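Local coordinates for beta-galactosidase/beta-glucuronidase (Faecalibacterium prausnitzii L2-6, PDB 6MVF), which binds flavin mononucleotide and acts as a beta-glucuronidase of glycosyl hydrolase family 2, at residues A[47-55]-A[66-74]; A[142-153]-A[359-370]. All coordinates share one frame; numbering follows the deposited sequence.

Interaction 1. Residues A[47-55]-A[66-74]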
loop_
_atom_site.group_PDB
_atom_site.type_symbol
_atom_site.label_atom_id
_atom_site.label_comp_id
_atom_site.label_asym_id
_atom_site.label_seq_id
_atom_site.Cartn_x
_atom_site.Cartn_y
_atom_site.Cartn_z
ATOM N N THR A 47 11.112 28.319 -7.707
ATOM C CA THR A 47 11.013 26.939 -8.147
ATOM C C THR A 47 9.695 26.370 -7.666
ATOM O O THR A 47 9.271 26.631 -6.535
ATOM C CB THR A 47 12.166 26.095 -7.624
ATOM O OG1 THR A 47 12.278 26.293 -6.214
ATOM C CG2 THR A 47 13.453 26.508 -8.304
ATOM N N VAL A 48 9.040 25.613 -8.549
ATOM C CA VAL A 48 7.669 25.163 -8.356
ATOM C C VAL A 48 7.577 23.719 -8.815
ATOM O O VAL A 48 8.356 23.257 -9.653
ATOM C CB VAL A 48 6.645 26.027 -9.143
ATOM C CG1 VAL A 48 6.716 27.508 -8.724
ATOM C CG2 VAL A 48 6.852 25.872 -10.656
ATOM N N THR A 49 6.595 23.010 -8.270
ATOM C CA THR A 49 6.215 21.698 -8.767
ATOM C C THR A 49 4.806 21.768 -9.350
ATOM O O THR A 49 3.935 22.446 -8.799
ATOM C CB THR A 49 6.315 20.662 -7.644
ATOM O OG1 THR A 49 7.690 20.542 -7.247
ATOM C CG2 THR A 49 5.823 19.307 -8.107
ATOM N N LEU A 50 4.596 21.110 -10.502
ATOM C CA LEU A 50 3.266 21.031 -11.111
ATOM C C LEU A 50 2.424 19.943 -10.444
ATOM O O LEU A 50 2.959 18.916 -10.014
ATOM C CB LEU A 50 3.370 20.727 -12.600
ATOM C CG LEU A 50 4.307 21.608 -13.410
ATOM C CD1 LEU A 50 4.153 21.268 -14.890
ATOM C CD2 LEU A 50 4.048 23.089 -13.107
ATOM N N PRO A 51 1.085 20.116 -10.377
ATOM C CA PRO A 51 0.219 21.209 -10.854
ATOM C C PRO A 51 0.458 22.544 -10.202
ATOM O O PRO A 51 0.681 22.597 -9.001
ATOM C CB PRO A 51 -1.201 20.723 -10.506
ATOM C CG PRO A 51 -1.016 19.589 -9.574
ATOM C CD PRO A 51 0.281 18.957 -9.950
ATOM N N HIS A 52 0.371 23.619 -10.981
ATOM C CA HIS A 52 0.706 24.925 -10.444
ATOM C C HIS A 52 -0.114 26.029 -11.089
ATOM O O HIS A 52 -0.377 26.019 -12.295
ATOM C CB HIS A 52 2.196 25.231 -10.630
ATOM C CG HIS A 52 2.582 26.575 -10.111
ATOM N ND1 HIS A 52 2.625 27.695 -10.911
ATOM C CD2 HIS A 52 2.881 26.993 -8.855
ATOM C CE1 HIS A 52 2.956 28.741 -10.176
ATOM N NE2 HIS A 52 3.117 28.343 -8.926
ATOM N N THR A 53 -0.504 26.987 -10.269
ATOM C CA THR A 53 -0.988 28.263 -10.759
ATOM C C THR A 53 -0.383 29.360 -9.905
ATOM O O THR A 53 -0.238 29.198 -8.693
ATOM C CB THR A 53 -2.513 28.377 -10.715
ATOM O OG1 THR A 53 -2.881 29.722 -11.058
ATOM C CG2 THR A 53 -3.057 28.014 -9.324
ATOM N N TRP A 54 -0.033 30.480 -10.532
ATOM C CA TRP A 54 0.424 31.621 -9.746
ATOM C C TRP A 54 -0.737 32.386 -9.098
ATOM O O TRP A 54 -0.487 33.292 -8.302
ATOM C CB TRP A 54 1.304 32.549 -10.612
ATOM C CG TRP A 54 0.614 33.175 -11.811
ATOM C CD1 TRP A 54 -0.266 34.241 -11.807
ATOM C CD2 TRP A 54 0.751 32.776 -13.183
ATOM N NE1 TRP A 54 -0.692 34.510 -13.095
ATOM C CE2 TRP A 54 -0.086 33.630 -13.956
ATOM C CE3 TRP A 54 1.488 31.775 -13.835
ATOM C CZ2 TRP A 54 -0.190 33.519 -15.346
ATOM C CZ3 TRP A 54 1.387 31.665 -15.214
ATOM C CH2 TRP A 54 0.550 32.534 -15.957
ATOM N N ASN A 55 -1.995 32.018 -9.382
ATOM C CA ASN A 55 -3.157 32.673 -8.787
ATOM C C ASN A 55 -3.763 31.873 -7.637
ATOM O O ASN A 55 -4.899 32.149 -7.239
ATOM C CB ASN A 55 -4.239 32.951 -9.843
ATOM C CG ASN A 55 -3.764 33.881 -10.957
ATOM O OD1 ASN A 55 -3.914 33.585 -12.153
ATOM N ND2 ASN A 55 -3.176 35.003 -10.566
ATOM N N TYR A 66 -6.306 39.930 -9.283
ATOM C CA TYR A 66 -5.371 38.804 -9.322
ATOM C C TYR A 66 -4.426 38.995 -10.499
ATOM O O TYR A 66 -4.813 39.541 -11.539
ATOM C CB TYR A 66 -6.074 37.436 -9.425
ATOM C CG TYR A 66 -6.905 37.182 -10.681
ATOM C CD1 TYR A 66 -8.223 37.624 -10.777
ATOM C CD2 TYR A 66 -6.388 36.461 -11.747
ATOM C CE1 TYR A 66 -8.991 37.374 -11.907
ATOM C CE2 TYR A 66 -7.156 36.206 -12.886
ATOM C CZ TYR A 66 -8.456 36.669 -12.957
ATOM O OH TYR A 66 -9.209 36.412 -14.080
ATOM N N LEU A 67 -3.183 38.533 -10.334
ATOM C CA LEU A 67 -2.147 38.814 -11.324
ATOM C C LEU A 67 -2.479 38.108 -12.634
ATOM O O LEU A 67 -2.436 36.873 -12.718
ATOM C CB LEU A 67 -0.775 38.390 -10.802
ATOM C CG LEU A 67 0.407 38.394 -11.793
ATOM C CD1 LEU A 67 0.693 39.785 -12.359
ATOM C CD2 LEU A 67 1.652 37.795 -11.144
ATOM N N ARG A 68 -2.815 38.885 -13.661
ATOM C CA ARG A 68 -2.935 38.375 -15.021
ATOM C C ARG A 68 -1.737 38.879 -15.814
ATOM O O ARG A 68 -1.453 40.082 -15.810
ATOM C CB ARG A 68 -4.255 38.803 -15.672
ATOM C CG ARG A 68 -5.481 38.511 -14.791
ATOM C CD ARG A 68 -6.791 38.866 -15.485
ATOM N NE ARG A 68 -6.873 38.151 -16.753
ATOM C CZ ARG A 68 -7.949 38.098 -17.527
ATOM N NH1 ARG A 68 -9.058 38.737 -17.161
ATOM N NH2 ARG A 68 -7.910 37.402 -18.661
ATOM N N THR A 69 -1.023 37.955 -16.467
ATOM C CA THR A 69 0.270 38.259 -17.078
ATOM C C THR A 69 0.872 37.031 -17.748
ATOM O O THR A 69 0.219 35.991 -17.869
ATOM C CB THR A 69 1.264 38.784 -16.041
ATOM O OG1 THR A 69 2.407 39.341 -16.705
ATOM C CG2 THR A 69 1.716 37.648 -15.087
ATOM N N THR A 70 2.133 37.121 -18.139
ATOM C CA THR A 70 2.849 35.988 -18.699
ATOM C C THR A 70 3.853 35.450 -17.685
ATOM O O THR A 70 4.717 36.191 -17.202
ATOM C CB THR A 70 3.537 36.383 -19.999
ATOM O OG1 THR A 70 2.551 36.955 -20.879
ATOM C CG2 THR A 70 4.192 35.142 -20.639
ATOM N N GLY A 71 3.710 34.170 -17.352
ATOM C CA GLY A 71 4.692 33.430 -16.573
ATOM C C GLY A 71 5.366 32.395 -17.458
ATOM O O GLY A 71 4.702 31.705 -18.235
ATOM N N VAL A 72 6.688 32.313 -17.348
ATOM C CA VAL A 72 7.501 31.368 -18.102
ATOM C C VAL A 72 7.947 30.272 -17.149
ATOM O O VAL A 72 8.610 30.547 -16.137
ATOM C CB VAL A 72 8.714 32.049 -18.755
ATOM C CG1 VAL A 72 9.567 31.031 -19.512
ATOM C CG2 VAL A 72 8.242 33.114 -19.691
ATOM N N TYR A 73 7.562 29.039 -17.463
ATOM C CA TYR A 73 8.029 27.849 -16.764
ATOM C C TYR A 73 9.166 27.249 -17.575
ATOM O O TYR A 73 9.128 27.261 -18.808
ATOM C CB TYR A 73 6.912 26.791 -16.603
ATOM C CG TYR A 73 5.678 27.172 -15.770
ATOM C CD1 TYR A 73 4.600 27.858 -16.335
ATOM C CD2 TYR A 73 5.580 26.796 -14.436
ATOM C CE1 TYR A 73 3.476 28.179 -15.591
ATOM C CE2 TYR A 73 4.465 27.112 -13.680
ATOM C CZ TYR A 73 3.410 27.809 -14.259
ATOM O OH TYR A 73 2.301 28.113 -13.480
ATOM N N SER A 74 10.167 26.705 -16.889
ATOM C CA SER A 74 11.224 26.005 -17.603
ATOM C C SER A 74 11.840 24.952 -16.700
ATOM O O SER A 74 11.901 25.121 -15.478
ATOM C CB SER A 74 12.310 26.960 -18.118
ATOM O OG SER A 74 13.096 27.433 -17.046
#
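Trp-54, Asn-55 and His-52 meet Leu-67 and Tyr-73 in a buried contact, part polar and part aromatic, within the family 2 sugar-binding domain. Strands 46-48 and 70-78 belong to one antiparallel sheet but are separated by strand 34-37, so side chains of strand 46-48 and the loop after it, not backbone pairing, make the contact. Where that loop passes Tyr-73, His-52 ND1 and Tyr-73 OH share a hydrogen bond of 2.6 Å, near the plane of both rings. Val-48 CG2 approaches the phenol edge at CE2 from 4.0 Å, and Leu-50 CD2 touches the same atom. In Trp-54, CG sits between the backbone N and the carbonyl carbon (chi1 62°), turning the indole toward 66-74, and NE1 donates to Leu-67 O at 3.0 Å, in the ring plane. Its benzo end rests beside Gly-71, with CH2 3.8 Å from that residue's N, and CZ3 meets Tyr-73 CE1. Asn-55 ND2 gives Leu-67 O a second, straighter bond of 2.9 Å (171°), coming from the opposite face of the carbonyl plane; ND2 also bonds Asp-58, and OD1 takes the backbone N of Gly-157. Replacing Trp-54 with a leucine would probably leave Leu-67 O with one donor fewer and open a gap beside Gly-71 and Tyr-73. Two N-H groups thus converge on one carbonyl from both faces, probably polarising it, and tie the two loops together.

Interaction 2. Residues A[142-153]-A[359-370]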
loop_
_atom_site.group_PDB
_atom_site.type_symbol
_atom_site.label_atom_id
_atom_site.label_comp_id
_atom_site.label_asym_id
_atom_site.label_seq_id
_atom_site.Cartn_x
_atom_site.Cartn_y
_atom_site.Cartn_z
ATOM N N ASP A 142 -6.258 38.643 -21.193
ATOM C CA ASP A 142 -7.282 38.718 -22.240
ATOM C C ASP A 142 -6.649 38.889 -23.626
ATOM O O ASP A 142 -5.534 39.398 -23.764
ATOM C CB ASP A 142 -8.221 39.886 -21.937
ATOM C CG ASP A 142 -9.565 39.770 -22.636
ATOM O OD1 ASP A 142 -9.798 38.779 -23.368
ATOM O OD2 ASP A 142 -10.402 40.680 -22.434
ATOM N N THR A 143 -7.343 38.429 -24.662
ATOM C CA THR A 143 -6.924 38.628 -26.045
ATOM C C THR A 143 -8.166 38.825 -26.895
ATOM O O THR A 143 -9.270 38.457 -26.482
ATOM C CB THR A 143 -6.122 37.457 -26.636
ATOM O OG1 THR A 143 -7.025 36.491 -27.189
ATOM C CG2 THR A 143 -5.206 36.793 -25.611
ATOM N N PRO A 144 -8.023 39.396 -28.091
ATOM C CA PRO A 144 -9.213 39.580 -28.948
ATOM C C PRO A 144 -9.975 38.296 -29.265
ATOM O O PRO A 144 -11.184 38.363 -29.513
ATOM C CB PRO A 144 -8.628 40.217 -30.217
ATOM C CG PRO A 144 -7.432 40.969 -29.730
ATOM C CD PRO A 144 -6.858 40.153 -28.590
ATOM N N SER A 145 -9.320 37.131 -29.250
ATOM C CA SER A 145 -9.977 35.867 -29.565
ATOM C C SER A 145 -10.253 34.988 -28.346
ATOM O O SER A 145 -10.752 33.873 -28.511
ATOM C CB SER A 145 -9.136 35.077 -30.567
ATOM O OG SER A 145 -7.885 34.715 -30.003
ATOM N N MET A 146 -9.966 35.452 -27.131
ATOM C CA MET A 146 -9.956 34.571 -25.969
ATOM C C MET A 146 -11.337 34.398 -25.350
ATOM O O MET A 146 -12.083 35.363 -25.180
ATOM C CB MET A 146 -9.001 35.114 -24.906
ATOM C CG MET A 146 -8.897 34.243 -23.661
ATOM S SD MET A 146 -8.284 32.576 -24.029
ATOM C CE MET A 146 -6.664 32.977 -24.704
ATOM N N TYR A 147 -11.670 33.153 -25.013
ATOM C CA TYR A 147 -12.683 32.823 -24.020
ATOM C C TYR A 147 -12.063 31.919 -22.967
ATOM O O TYR A 147 -11.218 31.079 -23.304
ATOM C CB TYR A 147 -13.871 32.099 -24.625
ATOM C CG TYR A 147 -14.678 32.901 -25.598
ATOM C CD1 TYR A 147 -15.786 33.604 -25.169
ATOM C CD2 TYR A 147 -14.355 32.921 -26.955
ATOM C CE1 TYR A 147 -16.550 34.322 -26.041
ATOM C CE2 TYR A 147 -15.118 33.629 -27.845
ATOM C CZ TYR A 147 -16.226 34.333 -27.379
ATOM O OH TYR A 147 -17.022 35.057 -28.234
ATOM N N PRO A 148 -12.460 32.047 -21.692
ATOM C CA PRO A 148 -13.407 33.024 -21.121
ATOM C C PRO A 148 -12.837 34.436 -21.023
ATOM O O PRO A 148 -11.620 34.600 -20.963
ATOM C CB PRO A 148 -13.682 32.479 -19.710
ATOM C CG PRO A 148 -12.435 31.715 -19.350
ATOM C CD PRO A 148 -11.936 31.121 -20.667
ATOM N N ALA A 149 -13.705 35.445 -21.006
ATOM C CA ALA A 149 -13.232 36.815 -20.875
ATOM C C ALA A 149 -14.044 37.571 -19.837
ATOM O O ALA A 149 -13.501 38.405 -19.105
ATOM C CB ALA A 149 -13.280 37.527 -22.224
ATOM N N SER A 150 -15.337 37.272 -19.749
ATOM C CA SER A 150 -16.229 37.913 -18.791
ATOM C C SER A 150 -17.003 36.824 -18.053
ATOM O O SER A 150 -17.896 36.196 -18.628
ATOM C CB SER A 150 -17.176 38.888 -19.492
ATOM O OG SER A 150 -17.975 39.569 -18.537
ATOM N N ALA A 151 -16.668 36.602 -16.785
ATOM C CA ALA A 151 -17.320 35.538 -16.037
ATOM C C ALA A 151 -17.122 35.754 -14.544
ATOM O O ALA A 151 -16.222 36.475 -14.109
ATOM C CB ALA A 151 -16.794 34.160 -16.454
ATOM N N ASP A 152 -17.989 35.112 -13.766
ATOM C CA ASP A 152 -17.954 35.173 -12.307
ATOM C C ASP A 152 -17.114 34.021 -11.764
ATOM O O ASP A 152 -17.617 33.122 -11.096
ATOM C CB ASP A 152 -19.375 35.133 -11.747
ATOM C CG ASP A 152 -19.427 35.253 -10.217
ATOM O OD1 ASP A 152 -18.682 36.076 -9.659
ATOM O OD2 ASP A 152 -20.238 34.552 -9.573
ATOM N N PHE A 153 -15.828 34.034 -12.105
ATOM C CA PHE A 153 -14.870 33.084 -11.552
ATOM C C PHE A 153 -13.487 33.450 -12.052
ATOM O O PHE A 153 -13.329 33.996 -13.150
ATOM C CB PHE A 153 -15.193 31.600 -11.883
ATOM C CG PHE A 153 -14.976 31.201 -13.327
ATOM C CD1 PHE A 153 -15.973 31.384 -14.273
ATOM C CD2 PHE A 153 -13.793 30.591 -13.726
ATOM C CE1 PHE A 153 -15.790 30.995 -15.609
ATOM C CE2 PHE A 153 -13.597 30.200 -15.059
ATOM C CZ PHE A 153 -14.597 30.411 -16.003
ATOM N N PRO A 359 -16.077 27.263 -22.405
ATOM C CA PRO A 359 -16.284 28.575 -21.759
ATOM C C PRO A 359 -16.725 29.682 -22.711
ATOM O O PRO A 359 -16.219 30.799 -22.642
ATOM C CB PRO A 359 -14.907 28.887 -21.157
ATOM C CG PRO A 359 -13.963 28.203 -22.081
ATOM C CD PRO A 359 -14.652 26.960 -22.589
ATOM N N PHE A 360 -17.662 29.381 -23.605
ATOM C CA PHE A 360 -18.329 30.380 -24.446
ATOM C C PHE A 360 -19.367 31.100 -23.579
ATOM O O PHE A 360 -20.550 30.750 -23.538
ATOM C CB PHE A 360 -18.944 29.676 -25.649
ATOM C CG PHE A 360 -19.470 30.595 -26.703
ATOM C CD1 PHE A 360 -19.080 31.929 -26.744
ATOM C CD2 PHE A 360 -20.383 30.118 -27.655
ATOM C CE1 PHE A 360 -19.578 32.771 -27.726
ATOM C CE2 PHE A 360 -20.893 30.949 -28.635
ATOM C CZ PHE A 360 -20.494 32.275 -28.677
ATOM N N ILE A 361 -18.912 32.117 -22.847
ATOM C CA ILE A 361 -19.653 32.619 -21.696
ATOM C C ILE A 361 -19.864 34.131 -21.776
ATOM O O ILE A 361 -18.946 34.888 -22.115
ATOM C CB ILE A 361 -18.934 32.232 -20.382
ATOM C CG1 ILE A 361 -19.747 32.648 -19.154
ATOM C CG2 ILE A 361 -17.537 32.806 -20.337
ATOM C CD1 ILE A 361 -19.540 31.720 -17.958
ATOM N N SER A 362 -21.097 34.557 -21.471
ATOM C CA SER A 362 -21.467 35.924 -21.090
ATOM C C SER A 362 -21.567 36.915 -22.242
ATOM O O SER A 362 -22.627 37.513 -22.442
ATOM C CB SER A 362 -20.493 36.495 -20.063
ATOM O OG SER A 362 -20.862 36.137 -18.752
ATOM N N VAL A 363 -20.468 37.119 -22.969
ATOM C CA VAL A 363 -20.294 38.244 -23.886
ATOM C C VAL A 363 -19.737 37.709 -25.193
ATOM O O VAL A 363 -18.586 37.262 -25.245
ATOM C CB VAL A 363 -19.352 39.314 -23.318
ATOM C CG1 VAL A 363 -19.025 40.333 -24.401
ATOM C CG2 VAL A 363 -19.949 39.973 -22.068
ATOM N N PHE A 364 -20.531 37.776 -26.253
ATOM C CA PHE A 364 -20.047 37.340 -27.553
ATOM C C PHE A 364 -18.997 38.315 -28.066
ATOM O O PHE A 364 -19.187 39.537 -28.017
ATOM C CB PHE A 364 -21.200 37.234 -28.545
ATOM C CG PHE A 364 -20.762 36.886 -29.925
ATOM C CD1 PHE A 364 -20.443 35.575 -30.251
ATOM C CD2 PHE A 364 -20.653 37.869 -30.900
ATOM C CE1 PHE A 364 -20.034 35.246 -31.529
ATOM C CE2 PHE A 364 -20.238 37.545 -32.177
ATOM C CZ PHE A 364 -19.927 36.230 -32.494
ATOM N N LYS A 365 -17.879 37.767 -28.537
ATOM C CA LYS A 365 -16.792 38.522 -29.150
ATOM C C LYS A 365 -16.814 38.300 -30.660
ATOM O O LYS A 365 -16.710 37.156 -31.123
ATOM C CB LYS A 365 -15.437 38.084 -28.595
ATOM C CG LYS A 365 -15.118 38.492 -27.193
ATOM C CD LYS A 365 -13.670 38.105 -26.903
ATOM C CE LYS A 365 -13.226 38.592 -25.549
ATOM N NZ LYS A 365 -11.859 38.105 -25.270
ATOM N N SER A 366 -16.901 39.391 -31.422
ATOM C CA SER A 366 -16.935 39.341 -32.880
ATOM C C SER A 366 -15.558 39.027 -33.463
ATOM O O SER A 366 -14.519 39.220 -32.829
ATOM C CB SER A 366 -17.418 40.672 -33.442
ATOM O OG SER A 366 -16.539 41.700 -33.020
ATOM N N GLY A 367 -15.564 38.545 -34.701
ATOM C CA GLY A 367 -14.325 38.238 -35.385
ATOM C C GLY A 367 -14.166 36.795 -35.819
ATOM O O GLY A 367 -14.843 35.902 -35.299
ATOM N N LYS A 368 -13.270 36.563 -36.786
ATOM C CA LYS A 368 -12.957 35.208 -37.223
ATOM C C LYS A 368 -12.112 34.466 -36.200
ATOM O O LYS A 368 -12.279 33.254 -36.033
ATOM C CB LYS A 368 -12.222 35.224 -38.562
ATOM C CG LYS A 368 -11.921 33.830 -39.091
ATOM C CD LYS A 368 -11.231 33.861 -40.442
ATOM C CE LYS A 368 -9.858 34.533 -40.367
ATOM N NZ LYS A 368 -9.688 35.584 -41.424
ATOM N N ASP A 369 -11.212 35.168 -35.504
ATOM C CA ASP A 369 -10.319 34.496 -34.566
ATOM C C ASP A 369 -11.058 34.058 -33.302
ATOM O O ASP A 369 -10.807 32.964 -32.782
ATOM C CB ASP A 369 -9.129 35.404 -34.244
ATOM C CG ASP A 369 -8.071 35.384 -35.355
ATOM O OD1 ASP A 369 -8.259 34.631 -36.336
ATOM O OD2 ASP A 369 -7.055 36.105 -35.248
ATOM N N ALA A 370 -11.988 34.877 -32.809
ATOM C CA ALA A 370 -12.835 34.446 -31.700
ATOM C C ALA A 370 -13.784 33.326 -32.114
ATOM O O ALA A 370 -14.105 32.451 -31.296
ATOM C CB ALA A 370 -13.636 35.629 -31.141
HETATM O O HOH W 1 -17.075 33.938 -30.599
HETATM O O HOH W 2 -16.555 35.609 -21.933
#
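Lys-365 drives its side chain past the ring of Tyr-147 to the turn 143-146 and the aspartate just before it, where three oxygens take up its ammonium. Extended beyond CG, the chain brings NZ within 2.9 Å of Asp-142 OD1, a salt bridge using the syn lone pair. NZ also donates to Thr-143 O, almost in line with the carbonyl (169°), and to Met-146 O at 2.8 Å, on an in-plane lone pair. Thr-143 O is shared with Met-146 N, which closes the type I turn. Running the other way, Tyr-147 OH accepts from Lys-365 N over 2.9 Å (162°) and is hydrogen-bonded to a water that donates to Lys-365 O. A second water takes the N-H of Ala-149 and gives a proton to Ile-361 O, bridging the backbones. Phe-360 turns its edge to the Tyr-147 face in an offset edge-to-face pair, centroids 5.2 Å apart. Pro-148 packs CD against Pro-359 CB and CB against Ile-361 CG2. The sugar-binding-domain loop between strands 131-139 and 163-168 is thereby clamped onto the TIM-barrel segment joining strand 353-357 to helix 368-385, with Tyr-147 and Phe-360 both leaning on Val-374 of that helix and Phe-360 reaching Leu-416 of helix 407-423.

Interactions 1 and 2 follow one another along the chain, their centres 22 Å apart. Interaction 1 is internal to the sugar-binding domain, whereas interaction 2 joins that domain to the TIM barrel. They touch where Arg-68 NH2 packs 3.3 Å from Asp-142 N; Arg-68 and Thr-69 also hydrogen-bond to Asn-140, just before the 142-153 loop. Phe-155 is a further common neighbour, its N bonded to Tyr-66 OH and its side chain meeting Pro-148 and Phe-153. Interaction 1 is remote from the flavin, but interaction 2 is closer: the side chain of Pro-359 is about 12 Å from that of FMN-binding Lys-379, and 359-370 runs into the first turn of helix 368-385, which carries that lysine.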